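Local coordinates for periplasmic binding protein (Thermotoga lettingae TMO, PDB 4RY8) that binds 5-methylthioribose between its two lobes and probably delivers it to a sugar transporter, at residues C[114-125]-C[251-262]; C[181-192]-C[207-218]. All coordinates share one frame; numbering follows the deposited sequence.

Contact 1: C[114-125]-C[251-262]; sequences IEQDDLLIGYLI and VGTDSYAVGRLA. With SR1 (5-S-methyl-5-thio-alpha-D-ribofuranose), chain G.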
loop_
_atom_site.group_PDB
_atom_site.type_symbol
_atom_site.label_atom_id
_atom_site.label_comp_id
_atom_site.label_asym_id
_atom_site.label_seq_id
_atom_site.Cartn_x
_atom_site.Cartn_y
_atom_site.Cartn_z
ATOM N N ILE C 114 11.701 -10.574 -8.575
ATOM C CA ILE C 114 11.461 -10.678 -7.121
ATOM C C ILE C 114 11.648 -9.309 -6.467
ATOM O O ILE C 114 12.641 -8.618 -6.707
ATOM C CB ILE C 114 12.397 -11.727 -6.465
ATOM C CG1 ILE C 114 12.213 -13.091 -7.146
ATOM C CG2 ILE C 114 12.092 -11.841 -4.983
ATOM C CD1 ILE C 114 13.220 -14.167 -6.770
ATOM N N GLU C 115 10.682 -8.880 -5.673
ATOM C CA GLU C 115 10.918 -7.769 -4.775
ATOM C C GLU C 115 10.087 -7.881 -3.542
ATOM O O GLU C 115 9.229 -8.774 -3.446
ATOM C CB GLU C 115 10.583 -6.445 -5.462
ATOM C CG GLU C 115 9.187 -6.408 -6.051
ATOM C CD GLU C 115 8.718 -4.984 -6.242
ATOM O OE1 GLU C 115 8.806 -4.466 -7.388
ATOM O OE2 GLU C 115 8.296 -4.390 -5.236
ATOM N N GLN C 116 10.329 -6.962 -2.609
ATOM C CA GLN C 116 9.617 -6.985 -1.338
ATOM C C GLN C 116 8.387 -6.102 -1.300
ATOM O O GLN C 116 7.968 -5.656 -0.209
ATOM C CB GLN C 116 10.554 -6.561 -0.257
ATOM C CG GLN C 116 11.765 -7.439 -0.174
ATOM C CD GLN C 116 12.814 -6.873 0.722
ATOM O OE1 GLN C 116 12.943 -7.270 1.869
ATOM N NE2 GLN C 116 13.571 -5.944 0.214
ATOM N N ASP C 117 7.786 -5.905 -2.480
ATOM C CA ASP C 117 6.647 -5.008 -2.669
ATOM C C ASP C 117 7.112 -3.673 -2.153
ATOM O O ASP C 117 6.610 -3.155 -1.166
ATOM C CB ASP C 117 5.344 -5.486 -2.002
ATOM C CG ASP C 117 4.130 -4.781 -2.540
ATOM O OD1 ASP C 117 4.263 -3.696 -3.171
ATOM O OD2 ASP C 117 3.022 -5.303 -2.394
ATOM N N ASP C 118 8.079 -3.084 -2.841
ATOM C CA ASP C 118 8.670 -1.823 -2.330
ATOM C C ASP C 118 7.767 -0.569 -2.308
ATOM O O ASP C 118 7.973 0.357 -1.482
ATOM C CB ASP C 118 9.984 -1.535 -3.011
ATOM C CG ASP C 118 11.051 -2.505 -2.598
ATOM O OD1 ASP C 118 11.350 -2.621 -1.369
ATOM O OD2 ASP C 118 11.514 -3.216 -3.494
ATOM N N LEU C 119 6.804 -0.541 -3.216
ATOM C CA LEU C 119 5.799 0.492 -3.198
ATOM C C LEU C 119 4.966 0.350 -1.916
ATOM O O LEU C 119 4.723 1.304 -1.212
ATOM C CB LEU C 119 4.948 0.394 -4.435
ATOM C CG LEU C 119 5.670 0.763 -5.730
ATOM C CD1 LEU C 119 4.783 0.583 -6.936
ATOM C CD2 LEU C 119 6.202 2.177 -5.631
ATOM N N LEU C 120 4.536 -0.846 -1.566
ATOM C CA LEU C 120 3.850 -0.968 -0.296
ATOM C C LEU C 120 4.714 -0.597 0.924
ATOM O O LEU C 120 4.225 0.079 1.830
ATOM C CB LEU C 120 3.280 -2.387 -0.115
ATOM C CG LEU C 120 2.448 -2.600 1.147
ATOM C CD1 LEU C 120 1.199 -1.754 1.242
ATOM C CD2 LEU C 120 2.024 -4.064 1.220
ATOM N N ILE C 121 5.980 -1.032 0.939
ATOM C CA ILE C 121 6.916 -0.740 2.017
ATOM C C ILE C 121 7.015 0.771 2.189
ATOM O O ILE C 121 6.939 1.265 3.281
ATOM C CB ILE C 121 8.364 -1.274 1.770
ATOM C CG1 ILE C 121 8.486 -2.799 1.813
ATOM C CG2 ILE C 121 9.320 -0.686 2.812
ATOM C CD1 ILE C 121 9.897 -3.283 1.469
ATOM N N GLY C 122 7.258 1.490 1.087
ATOM C CA GLY C 122 7.420 2.947 1.161
ATOM C C GLY C 122 6.189 3.702 1.660
ATOM O O GLY C 122 6.310 4.667 2.404
ATOM N N TYR C 123 5.017 3.189 1.302
ATOM C CA TYR C 123 3.752 3.681 1.746
ATOM C C TYR C 123 3.543 3.314 3.223
ATOM O O TYR C 123 3.205 4.150 4.038
ATOM C CB TYR C 123 2.596 3.068 0.945
ATOM C CG TYR C 123 1.309 3.611 1.479
ATOM C CD1 TYR C 123 1.052 4.967 1.372
ATOM C CD2 TYR C 123 0.413 2.825 2.241
ATOM C CE1 TYR C 123 -0.078 5.520 1.913
ATOM C CE2 TYR C 123 -0.744 3.386 2.779
ATOM C CZ TYR C 123 -0.976 4.752 2.600
ATOM O OH TYR C 123 -2.084 5.406 3.117
ATOM N N LEU C 124 3.800 2.078 3.580
ATOM C CA LEU C 124 3.496 1.701 4.971
ATOM C C LEU C 124 4.356 2.460 5.959
ATOM O O LEU C 124 3.850 2.965 6.972
ATOM C CB LEU C 124 3.649 0.210 5.201
ATOM C CG LEU C 124 2.657 -0.763 4.574
ATOM C CD1 LEU C 124 3.128 -2.178 4.887
ATOM C CD2 LEU C 124 1.217 -0.547 5.026
ATOM N N ILE C 125 5.652 2.568 5.688
ATOM C CA ILE C 125 6.517 3.210 6.687
ATOM C C ILE C 125 6.280 4.700 6.679
ATOM O O ILE C 125 6.275 5.310 7.755
ATOM C CB ILE C 125 8.026 2.832 6.573
ATOM C CG1 ILE C 125 8.778 3.299 7.810
ATOM C CG2 ILE C 125 8.638 3.481 5.284
ATOM C CD1 ILE C 125 8.497 2.581 9.123
ATOM N N VAL C 251 9.499 -1.510 8.654
ATOM C CA VAL C 251 8.706 -2.308 7.770
ATOM C C VAL C 251 9.648 -3.207 6.977
ATOM O O VAL C 251 10.602 -2.745 6.337
ATOM C CB VAL C 251 7.871 -1.361 6.871
ATOM C CG1 VAL C 251 7.336 -2.085 5.648
ATOM C CG2 VAL C 251 6.743 -0.777 7.746
ATOM N N GLY C 252 9.389 -4.502 7.005
ATOM C CA GLY C 252 10.249 -5.413 6.245
ATOM C C GLY C 252 9.824 -6.850 6.086
ATOM O O GLY C 252 8.682 -7.213 6.389
ATOM N N THR C 253 10.778 -7.656 5.606
ATOM C CA THR C 253 10.593 -9.078 5.294
ATOM C C THR C 253 11.742 -9.860 5.916
ATOM O O THR C 253 12.770 -9.294 6.298
ATOM C CB THR C 253 10.735 -9.373 3.779
ATOM O OG1 THR C 253 12.074 -9.069 3.373
ATOM C CG2 THR C 253 9.763 -8.584 2.948
ATOM N N ASP C 254 11.604 -11.181 5.943
ATOM C CA ASP C 254 12.724 -12.043 6.316
ATOM C C ASP C 254 13.669 -12.214 5.110
ATOM O O ASP C 254 13.366 -13.014 4.247
ATOM C CB ASP C 254 12.194 -13.412 6.751
ATOM C CG ASP C 254 13.287 -14.328 7.255
ATOM O OD1 ASP C 254 14.466 -13.931 7.254
ATOM O OD2 ASP C 254 12.945 -15.453 7.662
ATOM N N SER C 255 14.823 -11.516 5.093
ATOM C CA SER C 255 15.728 -11.514 3.902
ATOM C C SER C 255 16.263 -12.910 3.590
ATOM O O SER C 255 16.519 -13.231 2.437
ATOM C CB SER C 255 16.896 -10.537 4.082
ATOM O OG SER C 255 17.635 -10.802 5.267
ATOM N N TYR C 256 16.392 -13.734 4.622
ATOM C CA TYR C 256 16.789 -15.141 4.503
ATOM C C TYR C 256 15.840 -15.908 3.587
ATOM O O TYR C 256 16.270 -16.648 2.725
ATOM C CB TYR C 256 16.803 -15.788 5.927
ATOM C CG TYR C 256 17.383 -17.209 6.051
ATOM C CD1 TYR C 256 18.755 -17.426 6.202
ATOM C CD2 TYR C 256 16.545 -18.330 6.044
ATOM C CE1 TYR C 256 19.272 -18.719 6.314
ATOM C CE2 TYR C 256 17.055 -19.620 6.159
ATOM C CZ TYR C 256 18.414 -19.810 6.288
ATOM O OH TYR C 256 18.904 -21.094 6.407
ATOM N N ALA C 257 14.541 -15.740 3.805
ATOM C CA ALA C 257 13.498 -16.314 2.959
ATOM C C ALA C 257 13.485 -15.641 1.574
ATOM O O ALA C 257 13.123 -16.248 0.587
ATOM C CB ALA C 257 12.149 -16.116 3.602
ATOM N N VAL C 258 13.837 -14.375 1.498
ATOM C CA VAL C 258 13.887 -13.749 0.177
ATOM C C VAL C 258 15.006 -14.443 -0.599
ATOM O O VAL C 258 14.871 -14.726 -1.792
ATOM C CB VAL C 258 14.099 -12.236 0.238
ATOM C CG1 VAL C 258 14.325 -11.674 -1.164
ATOM C CG2 VAL C 258 12.908 -11.564 0.894
ATOM N N GLY C 259 16.113 -14.719 0.078
ATOM C CA GLY C 259 17.251 -15.357 -0.555
ATOM C C GLY C 259 16.989 -16.792 -0.965
ATOM O O GLY C 259 17.369 -17.186 -2.046
ATOM N N ARG C 260 16.373 -17.582 -0.088
ATOM C CA ARG C 260 15.872 -18.875 -0.481
ATOM C C ARG C 260 14.987 -18.782 -1.710
ATOM O O ARG C 260 15.210 -19.497 -2.683
ATOM C CB ARG C 260 15.127 -19.557 0.687
ATOM C CG ARG C 260 16.066 -20.005 1.803
ATOM C CD ARG C 260 15.340 -20.464 3.050
ATOM N NE ARG C 260 14.554 -21.650 2.784
ATOM C CZ ARG C 260 15.024 -22.892 2.745
ATOM N NH1 ARG C 260 16.314 -23.152 2.962
ATOM N NH2 ARG C 260 14.182 -23.899 2.501
ATOM N N LEU C 261 14.004 -17.885 -1.695
ATOM C CA LEU C 261 13.110 -17.700 -2.831
ATOM C C LEU C 261 13.887 -17.480 -4.156
ATOM O O LEU C 261 13.540 -18.024 -5.217
ATOM C CB LEU C 261 12.142 -16.520 -2.577
ATOM C CG LEU C 261 11.305 -16.081 -3.791
ATOM C CD1 LEU C 261 10.506 -17.245 -4.370
ATOM C CD2 LEU C 261 10.362 -14.934 -3.445
ATOM N N ALA C 262 14.921 -16.668 -4.089
ATOM C CA ALA C 262 15.646 -16.328 -5.317
ATOM C C ALA C 262 16.281 -17.559 -5.926
ATOM O O ALA C 262 16.276 -17.702 -7.144
ATOM C CB ALA C 262 16.693 -15.239 -5.060
HETATM C CS SR1 G . 21.255 -0.291 -1.295
HETATM S S SR1 G . 19.646 -0.943 -1.678
HETATM C C5 SR1 G . 19.295 -1.476 0.016
HETATM C C4 SR1 G . 17.921 -2.133 0.117
HETATM O O4 SR1 G . 17.932 -3.201 -0.773
HETATM C C1 SR1 G . 17.302 -4.368 -0.208
HETATM O O1 SR1 G . 16.179 -4.642 -0.976
HETATM C C2 SR1 G . 16.903 -4.081 1.231
HETATM O O2 SR1 G . 15.483 -4.039 1.536
HETATM C C3 SR1 G . 17.568 -2.739 1.470
HETATM O O3 SR1 G . 16.707 -1.876 2.200
HETATM O O HOH W 1 12.989 -5.636 4.272
#

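Contact 2: C[181-192]-C[207-218]; sequences AADTQTRMEAAM and EFAKGAVRAIMQ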
loop_
_atom_site.group_PDB
_atom_site.type_symbol
_atom_site.label_atom_id
_atom_site.label_comp_id
_atom_site.label_asym_id
_atom_site.label_seq_id
_atom_site.Cartn_x
_atom_site.Cartn_y
_atom_site.Cartn_z
ATOM N N ALA C 181 26.479 2.554 7.376
ATOM C CA ALA C 181 26.023 2.879 8.724
ATOM C C ALA C 181 26.911 3.913 9.387
ATOM O O ALA C 181 26.400 4.921 9.881
ATOM C CB ALA C 181 25.951 1.598 9.613
ATOM N N ALA C 182 28.236 3.661 9.398
ATOM C CA ALA C 182 29.241 4.608 9.924
ATOM C C ALA C 182 29.245 5.955 9.178
ATOM O O ALA C 182 29.370 7.037 9.796
ATOM C CB ALA C 182 30.646 3.985 9.899
ATOM N N ASP C 183 29.113 5.918 7.863
ATOM C CA ASP C 183 29.071 7.196 7.134
ATOM C C ASP C 183 27.760 7.962 7.383
ATOM O O ASP C 183 27.758 9.191 7.485
ATOM C CB ASP C 183 29.358 6.986 5.638
ATOM C CG ASP C 183 30.780 6.421 5.386
ATOM O OD1 ASP C 183 31.728 6.717 6.178
ATOM O OD2 ASP C 183 30.931 5.674 4.385
ATOM N N THR C 184 26.658 7.243 7.544
ATOM C CA THR C 184 25.358 7.871 7.857
ATOM C C THR C 184 25.347 8.446 9.288
ATOM O O THR C 184 24.676 9.415 9.564
ATOM C CB THR C 184 24.195 6.877 7.733
ATOM O OG1 THR C 184 24.277 6.154 6.494
ATOM C CG2 THR C 184 22.864 7.597 7.797
ATOM N N GLN C 185 26.103 7.855 10.199
ATOM C CA GLN C 185 26.188 8.433 11.528
ATOM C C GLN C 185 26.806 9.839 11.436
ATOM O O GLN C 185 26.338 10.794 12.043
ATOM C CB GLN C 185 27.022 7.562 12.441
ATOM C CG GLN C 185 26.979 8.081 13.868
ATOM C CD GLN C 185 27.556 7.130 14.863
ATOM O OE1 GLN C 185 27.685 5.943 14.603
ATOM N NE2 GLN C 185 27.926 7.654 15.998
ATOM N N THR C 186 27.880 9.930 10.680
ATOM C CA THR C 186 28.617 11.182 10.561
ATOM C C THR C 186 27.687 12.241 9.979
ATOM O O THR C 186 27.597 13.343 10.495
ATOM C CB THR C 186 29.844 11.000 9.678
ATOM O OG1 THR C 186 30.725 10.090 10.328
ATOM C CG2 THR C 186 30.590 12.338 9.485
ATOM N N ARG C 187 27.021 11.894 8.888
ATOM C CA ARG C 187 26.077 12.796 8.229
ATOM C C ARG C 187 24.966 13.228 9.166
ATOM O O ARG C 187 24.565 14.370 9.152
ATOM C CB ARG C 187 25.452 12.118 7.000
ATOM C CG ARG C 187 26.384 11.856 5.834
ATOM C CD ARG C 187 25.882 10.656 5.006
ATOM N NE ARG C 187 26.284 10.824 3.608
ATOM C CZ ARG C 187 27.530 10.691 3.146
ATOM N NH1 ARG C 187 28.529 10.331 3.947
ATOM N NH2 ARG C 187 27.774 10.902 1.851
ATOM N N MET C 188 24.437 12.291 9.951
ATOM C CA MET C 188 23.339 12.594 10.828
ATOM C C MET C 188 23.757 13.608 11.906
ATOM O O MET C 188 22.957 14.510 12.207
ATOM C CB MET C 188 22.726 11.314 11.405
ATOM C CG MET C 188 21.510 11.542 12.278
ATOM S SD MET C 188 19.979 12.017 11.451
ATOM C CE MET C 188 18.989 12.515 12.848
ATOM N N GLU C 189 24.994 13.493 12.429
ATOM C CA GLU C 189 25.556 14.452 13.402
ATOM C C GLU C 189 25.479 15.856 12.844
ATOM O O GLU C 189 25.025 16.788 13.539
ATOM C CB GLU C 189 27.031 14.187 13.704
ATOM C CG GLU C 189 27.369 12.974 14.552
ATOM C CD GLU C 189 28.856 12.628 14.447
ATOM O OE1 GLU C 189 29.701 13.538 14.226
ATOM O OE2 GLU C 189 29.197 11.444 14.566
ATOM N N ALA C 190 25.899 16.002 11.579
ATOM C CA ALA C 190 25.869 17.322 10.905
ATOM C C ALA C 190 24.450 17.796 10.612
ATOM O O ALA C 190 24.162 18.981 10.804
ATOM C CB ALA C 190 26.712 17.304 9.614
ATOM N N ALA C 191 23.575 16.894 10.142
ATOM C CA ALA C 191 22.173 17.205 9.843
ATOM C C ALA C 191 21.372 17.713 11.062
ATOM O O ALA C 191 20.570 18.625 10.925
ATOM C CB ALA C 191 21.459 16.005 9.213
ATOM N N MET C 192 21.607 17.133 12.238
ATOM C CA MET C 192 20.963 17.583 13.463
ATOM C C MET C 192 21.405 19.002 13.831
ATOM O O MET C 192 20.606 19.781 14.376
ATOM C CB MET C 192 21.268 16.624 14.643
ATOM C CG MET C 192 20.612 15.266 14.563
ATOM S SD MET C 192 20.812 14.255 16.098
ATOM C CE MET C 192 22.475 13.707 15.925
ATOM N N GLU C 207 20.657 -0.134 7.222
ATOM C CA GLU C 207 22.018 0.400 7.415
ATOM C C GLU C 207 22.046 1.940 7.560
ATOM O O GLU C 207 22.831 2.490 8.358
ATOM C CB GLU C 207 22.950 -0.069 6.293
ATOM C CG GLU C 207 23.217 -1.563 6.314
ATOM C CD GLU C 207 23.890 -2.030 7.590
ATOM O OE1 GLU C 207 24.925 -1.453 8.006
ATOM O OE2 GLU C 207 23.397 -3.001 8.185
ATOM N N PHE C 208 21.164 2.618 6.857
ATOM C CA PHE C 208 21.003 4.063 7.020
ATOM C C PHE C 208 20.425 4.314 8.434
ATOM O O PHE C 208 20.897 5.155 9.190
ATOM C CB PHE C 208 19.990 4.625 6.025
ATOM C CG PHE C 208 20.439 4.693 4.570
ATOM C CD1 PHE C 208 21.747 5.009 4.178
ATOM C CD2 PHE C 208 19.476 4.584 3.592
ATOM C CE1 PHE C 208 22.053 5.080 2.832
ATOM C CE2 PHE C 208 19.782 4.676 2.251
ATOM C CZ PHE C 208 21.070 4.939 1.879
ATOM N N ALA C 209 19.390 3.566 8.785
ATOM C CA ALA C 209 18.729 3.725 10.098
ATOM C C ALA C 209 19.716 3.555 11.266
ATOM O O ALA C 209 19.727 4.347 12.187
ATOM C CB ALA C 209 17.564 2.735 10.229
ATOM N N LYS C 210 20.566 2.535 11.197
ATOM C CA LYS C 210 21.506 2.205 12.271
ATOM C C LYS C 210 22.434 3.361 12.509
ATOM O O LYS C 210 22.656 3.772 13.616
ATOM C CB LYS C 210 22.311 0.945 11.913
ATOM C CG LYS C 210 21.446 -0.247 11.511
ATOM C CD LYS C 210 21.441 -1.389 12.480
ATOM C CE LYS C 210 22.622 -2.303 12.256
ATOM N NZ LYS C 210 22.782 -2.874 10.889
ATOM N N GLY C 211 22.955 3.939 11.435
ATOM C CA GLY C 211 23.770 5.135 11.578
ATOM C C GLY C 211 23.066 6.278 12.225
ATOM O O GLY C 211 23.633 6.934 13.114
ATOM N N ALA C 212 21.834 6.523 11.797
ATOM C CA ALA C 212 21.024 7.633 12.298
ATOM C C ALA C 212 20.724 7.501 13.785
ATOM O O ALA C 212 20.873 8.462 14.547
ATOM C CB ALA C 212 19.730 7.744 11.516
ATOM N N VAL C 213 20.359 6.289 14.195
ATOM C CA VAL C 213 20.044 6.015 15.600
ATOM C C VAL C 213 21.242 6.163 16.494
ATOM O O VAL C 213 21.128 6.707 17.594
ATOM C CB VAL C 213 19.451 4.588 15.747
ATOM C CG1 VAL C 213 19.251 4.200 17.212
ATOM C CG2 VAL C 213 18.124 4.504 15.003
ATOM N N ARG C 214 22.407 5.664 16.061
ATOM C CA ARG C 214 23.600 5.797 16.852
ATOM C C ARG C 214 23.999 7.273 16.988
ATOM O O ARG C 214 24.413 7.691 18.031
ATOM C CB ARG C 214 24.738 4.992 16.256
ATOM C CG ARG C 214 24.499 3.519 16.196
ATOM C CD ARG C 214 25.638 2.830 15.504
ATOM N NE ARG C 214 25.316 1.417 15.392
ATOM C CZ ARG C 214 25.545 0.655 14.328
ATOM N NH1 ARG C 214 26.104 1.149 13.216
ATOM N NH2 ARG C 214 25.179 -0.623 14.379
ATOM N N ALA C 215 23.855 8.054 15.919
ATOM C CA ALA C 215 24.113 9.486 15.995
ATOM C C ALA C 215 23.230 10.156 17.056
ATOM O O ALA C 215 23.710 10.930 17.886
ATOM C CB ALA C 215 23.885 10.128 14.634
ATOM N N ILE C 216 21.945 9.819 17.020
ATOM C CA ILE C 216 20.943 10.318 17.977
ATOM C C ILE C 216 21.295 9.939 19.432
ATOM O O ILE C 216 21.239 10.772 20.352
ATOM C CB ILE C 216 19.521 9.814 17.620
ATOM C CG1 ILE C 216 19.042 10.538 16.366
ATOM C CG2 ILE C 216 18.542 10.076 18.768
ATOM C CD1 ILE C 216 17.961 9.816 15.623
ATOM N N MET C 217 21.679 8.693 19.641
ATOM C CA MET C 217 21.924 8.253 20.997
ATOM C C MET C 217 23.220 8.883 21.513
ATOM O O MET C 217 23.286 9.310 22.664
ATOM C CB MET C 217 21.936 6.738 21.065
ATOM C CG MET C 217 20.562 6.152 20.735
ATOM S SD MET C 217 20.490 4.360 20.909
ATOM C CE MET C 217 21.894 3.806 19.970
ATOM N N GLN C 218 24.238 8.989 20.659
ATOM C CA GLN C 218 25.489 9.574 21.090
ATOM C C GLN C 218 25.270 11.025 21.513
ATOM O O GLN C 218 25.832 11.473 22.495
ATOM C CB GLN C 218 26.538 9.493 19.991
ATOM C CG GLN C 218 27.819 10.222 20.384
ATOM C CD GLN C 218 28.905 10.143 19.349
ATOM O OE1 GLN C 218 28.955 9.209 18.561
ATOM N NE2 GLN C 218 29.791 11.128 19.354
HETATM O O HOH W 2 26.968 -0.239 6.962
HETATM O O HOH W 3 27.248 3.943 12.527
#

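Contact 1: C[114-125]-C[251-262]
Val251 meets Ile121, Leu124 and Ile125 where two hinge crossings of a type I periplasmic binding protein fold run beside each other. Strand 113-115 lies in one lobe and leads into helix 118-132 of the other. Strand 247-252 and helix 255-270 cross in the reverse sense. Val251 spreads its two methyls over helix 118-132. CG1 stands anti to the backbone N (chi1 163°), which brings it 3.7 Å from Ile121 CG2. Val251 CG2 lies 4.0 Å from Ile125 CB and also rests on Leu124 CB.

Thr253 makes the polar link. Its OG1 donates to Gln116 OE1 over a short 2.5 Å. The donor lies in the carbonyl plane, on a lone pair, with a C=O...donor angle of 140°. Thr253 CG2 packs on CB and CG of the same glutamine. A water that accepts from Thr253 N sits 2.9 Å from Gln116 OE1. With the amide oxygen held this way, NE2 faces the sugar. Gln116 NE2 donates to O2 of the bound 5-methylthioribose at 3.0 Å, with an angle of 158° at the hydrogen. A leucine in place of Gln116 would probably leave both Thr253 OG1 and the sugar O2 without these mates. Arg153, Asp103, Asp231 and His79 are also hydrogen-bonded to the sugar.

Asp254 then caps helix 255-270 through a weak bond from Tyr256 N. Val258 CG1 approaches Ile114 CG2 loosely. Leu261 and Ile114 reach toward each other, tip to tip, with Leu261 CD2 3.9 Å from Ile114 CG2. At Ala262 the other branch of the isoleucine takes over: Ile114 CD1 lies 3.6 Å from Ala262 CA.

Contact 2: C[181-192]-C[207-218]
Helices 180-194 and 206-219 are consecutive helices of the alpha/beta lobe built on the mixed sheet, joined through strand 200-203. Both lie on that sheet: Met188 and Ala212 touch Val201, and Ile216 touches Val227. The helix segments cross at -46°, and their axes come within 7.0 Å.

This close approach centres on Gly211, which has no side chain to hold the helices apart. Backbone meets backbone here in three CA-H...O contacts. Gly211 CA lies 3.1 Å from Ala181 O, Ala181 CA approaches Glu207 O, and Gln185 CA approaches Gly211 O. Knobs-into-holes packing surrounds the crossing. Ala181 fits among Glu207, Lys210, Gly211 and Arg214. Gln185 fits among Gly211, Arg214, Ala215 and Gln218. In return, Ala215 enters the hole formed by Gln185, Met188, Glu189 and Met192, where its CB lies 3.6 Å from Met188 CB.

On the sheet side the contact is apolar. Met188 bends at chi2 (73°) and brings CE to 4.0 Å from Ile216 CD1. Met192 crosses Ile216 at about a right angle, with SD near CG1, while its CE reaches Ala215 O. Toward the start of the helices, Thr184 OG1 stands at the edge of the Phe208 ring, 3.6 Å from CD1. That hydroxyl is hydrogen-bonded to Thr180 O, and the ring makes an edge-to-face stack with Trp205.

Polar groups and two waters border the crossing. The Gln185 side chain extends across Arg214 at about a right angle, its amide turned 49° from the guanidinium. One water accepts from Ala181 N and donates to Glu207 OE1, whose partner oxygen OE2 forms a salt bridge with Lys210. A second water donates to Gln185 OE1 and accepts from Arg214 NH1 at 3.1 Å.

In the fold
Contact 1 spans the hinge, its two segments each running from one lobe to the other, and contact 2 lies within one lobe. Their centres are 24 Å apart and their nearest atoms about 9 Å, so they do not touch. The mixed sheet connects them. Strand 247-252 of contact 1 neighbours strand 226-230, on which helix 206-219 of contact 2 packs. Residues 181-192 and 207-218 both fall between the two hinge segments in sequence. The two differ in their distance from the sugar. Contact 1 reaches it directly through Gln116. Contact 2 comes close only at one end, where the Phe208 side chain, stacked edge-to-face with the pocket residue Trp205, is about 6 Å from the ligand.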